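Local coordinates for conserved hypothetical protein (Deinococcus radiodurans, PDB 2A1V) that is of unknown function but belongs to the YjbR family, at residues 36-41 / 118-123. Numbering follows the deposited sequence. Where two conformers were deposited one is given.
Sequences FKVGYL and KGFTKA
Phe120 points its ring at the backbone of Val38 and Gly39, and Tyr40 lies to one side of it. The contact joins the end of strand 33-38, in the antiparallel sheet of this YjbR-family fold, to the linker between helices 101-119 and 122-128. Phe120 provides the largest share of the contact surface. Its CG stands beside the backbone N and anti to the carbonyl carbon (chi1 -64°), and its CB is directed toward the strand end. The far end of the ring arrives first. CZ lies 3.3 Å from Val38 O, and that oxygen sits at the ring edge, near the ring plane. The chain turns a corner at Gly39. Gly39 has no side chain, and its CA faces the ring end directly, 3.8 Å from Phe120 CZ.

The two sides of the ring, CE1 and CE2, have different neighbours. On the first, CE1 is 4.4 Å from Val38 CG1, a loose apolar contact. Val38 also packs on Tyr112, Val115 and Thr116 of helix 101-119. On the second lies Tyr40, which extends toward helix 122-128, where its OH is hydrogen-bonded to Glu127. This bond ties the hydroxyl to that helix. Lys43 makes a cation-pi contact with Phe120 and a hydrogen bond to Gly119 O. No hydrogen bond links the two segments directly. The two aromatic rings meet through apolar carbons: Phe120 CE2 is oblique to the Tyr40 ring, while Tyr40 CD1 lies at the edge of the Phe120 ring, near its plane, 4.3 Å from Phe120 CE2.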
loop_
_atom_site.group_PDB
_atom_site.type_symbol
_atom_site.label_atom_id
_atom_site.label_comp_id
_atom_site.label_asym_id
_atom_site.label_seq_id
_atom_site.Cartn_x
_atom_site.Cartn_y
_atom_site.Cartn_z
ATOM N N PHE A 36 -7.831 0.782 0.363
ATOM C CA PHE A 36 -7.673 -0.353 -0.540
ATOM C C PHE A 36 -7.582 -1.608 0.295
ATOM O O PHE A 36 -6.756 -1.715 1.218
ATOM C CB PHE A 36 -6.435 -0.216 -1.430
ATOM C CG PHE A 36 -6.417 1.030 -2.245
ATOM C CD1 PHE A 36 -5.870 2.203 -1.737
ATOM C CD2 PHE A 36 -6.926 1.023 -3.544
ATOM C CE1 PHE A 36 -5.847 3.379 -2.491
ATOM C CE2 PHE A 36 -6.881 2.172 -4.331
ATOM C CZ PHE A 36 -6.351 3.355 -3.808
ATOM N N LYS A 37 -8.458 -2.555 -0.026
ATOM C CA LYS A 37 -8.554 -3.815 0.693
ATOM C C LYS A 37 -8.430 -4.945 -0.328
ATOM O O LYS A 37 -8.747 -4.767 -1.513
ATOM C CB LYS A 37 -9.874 -3.886 1.470
ATOM C CG LYS A 37 -9.981 -2.901 2.655
ATOM C CD LYS A 37 -11.348 -2.958 3.374
ATOM C CE LYS A 37 -11.344 -2.284 4.757
ATOM N NZ LYS A 37 -12.683 -2.231 5.484
ATOM N N VAL A 38 -7.927 -6.084 0.130
ATOM C CA VAL A 38 -7.808 -7.272 -0.687
ATOM C C VAL A 38 -8.555 -8.434 -0.028
ATOM O O VAL A 38 -8.519 -8.624 1.204
ATOM C CB VAL A 38 -6.304 -7.635 -0.940
ATOM C CG1 VAL A 38 -5.541 -7.807 0.363
ATOM C CG2 VAL A 38 -6.148 -8.885 -1.754
ATOM N N GLY A 39 -9.239 -9.200 -0.864
ATOM C CA GLY A 39 -9.817 -10.469 -0.449
ATOM C C GLY A 39 -11.203 -10.738 -0.955
ATOM O O GLY A 39 -11.576 -10.253 -1.994
ATOM N N TYR A 40 -11.953 -11.567 -0.236
ATOM C CA TYR A 40 -13.341 -11.867 -0.631
ATOM C C TYR A 40 -14.186 -10.640 -0.295
ATOM O O TYR A 40 -13.834 -9.782 0.536
ATOM C CB TYR A 40 -13.915 -13.117 0.102
ATOM C CG TYR A 40 -13.050 -14.399 0.083
ATOM C CD1 TYR A 40 -11.949 -14.555 0.978
ATOM C CD2 TYR A 40 -13.349 -15.461 -0.794
ATOM C CE1 TYR A 40 -11.175 -15.742 1.015
ATOM C CE2 TYR A 40 -12.581 -16.642 -0.793
ATOM C CZ TYR A 40 -11.478 -16.796 0.106
ATOM O OH TYR A 40 -10.694 -17.962 0.108
ATOM N N LEU A 41 -15.319 -10.558 -0.941
ATOM C CA LEU A 41 -16.286 -9.551 -0.587
ATOM C C LEU A 41 -16.724 -9.720 0.859
ATOM O O LEU A 41 -16.968 -8.728 1.519
ATOM C CB LEU A 41 -17.454 -9.522 -1.609
ATOM C CG LEU A 41 -17.183 -8.726 -2.898
ATOM C CD1 LEU A 41 -18.509 -8.604 -3.719
ATOM C CD2 LEU A 41 -16.623 -7.299 -2.616
ATOM N N LYS A 118 -0.048 -12.521 5.257
ATOM C CA LYS A 118 -0.352 -12.539 6.694
ATOM C C LYS A 118 -1.827 -12.758 7.010
ATOM O O LYS A 118 -2.136 -13.368 8.040
ATOM C CB LYS A 118 0.163 -11.278 7.398
ATOM C CG LYS A 118 -0.087 -11.261 8.927
ATOM C CD LYS A 118 0.897 -12.220 9.654
ATOM C CE LYS A 118 0.310 -12.774 10.970
ATOM N NZ LYS A 118 -0.727 -13.893 10.761
ATOM N N GLY A 119 -2.727 -12.320 6.133
ATOM C CA GLY A 119 -4.138 -12.246 6.455
ATOM C C GLY A 119 -4.995 -13.367 5.908
ATOM O O GLY A 119 -6.190 -13.442 6.219
ATOM N N PHE A 120 -4.379 -14.223 5.089
ATOM C CA PHE A 120 -5.037 -15.312 4.333
ATOM C C PHE A 120 -4.136 -16.555 4.427
ATOM O O PHE A 120 -2.916 -16.443 4.530
ATOM C CB PHE A 120 -5.216 -14.898 2.862
ATOM C CG PHE A 120 -6.133 -13.737 2.704
ATOM C CD1 PHE A 120 -5.669 -12.452 2.828
ATOM C CD2 PHE A 120 -7.484 -13.934 2.530
ATOM C CE1 PHE A 120 -6.510 -11.399 2.760
ATOM C CE2 PHE A 120 -8.336 -12.862 2.465
ATOM C CZ PHE A 120 -7.837 -11.593 2.575
ATOM N N THR A 121 -4.740 -17.722 4.432
ATOM C CA THR A 121 -3.978 -18.947 4.464
ATOM C C THR A 121 -3.636 -19.349 3.050
ATOM O O THR A 121 -4.166 -18.819 2.084
ATOM C CB THR A 121 -4.734 -20.090 5.143
ATOM O OG1 THR A 121 -5.912 -20.400 4.416
ATOM C CG2 THR A 121 -5.082 -19.725 6.574
ATOM N N LYS A 122 -2.699 -20.277 2.968
ATOM C CA LYS A 122 -2.342 -20.946 1.734
ATOM C C LYS A 122 -3.561 -21.446 0.959
ATOM O O LYS A 122 -3.648 -21.227 -0.255
ATOM C CB LYS A 122 -1.358 -22.082 2.069
ATOM C CG LYS A 122 -1.199 -23.110 0.959
ATOM C CD LYS A 122 0.080 -23.969 1.133
ATOM C CE LYS A 122 0.369 -24.731 -0.190
ATOM N NZ LYS A 122 1.108 -23.787 -1.119
ATOM N N ALA A 123 -4.522 -22.075 1.643
ATOM C CA ALA A 123 -5.766 -22.526 0.938
ATOM C C ALA A 123 -6.597 -21.372 0.379
ATOM O O ALA A 123 -7.126 -21.469 -0.714
ATOM C CB ALA A 123 -6.672 -23.358 1.881
#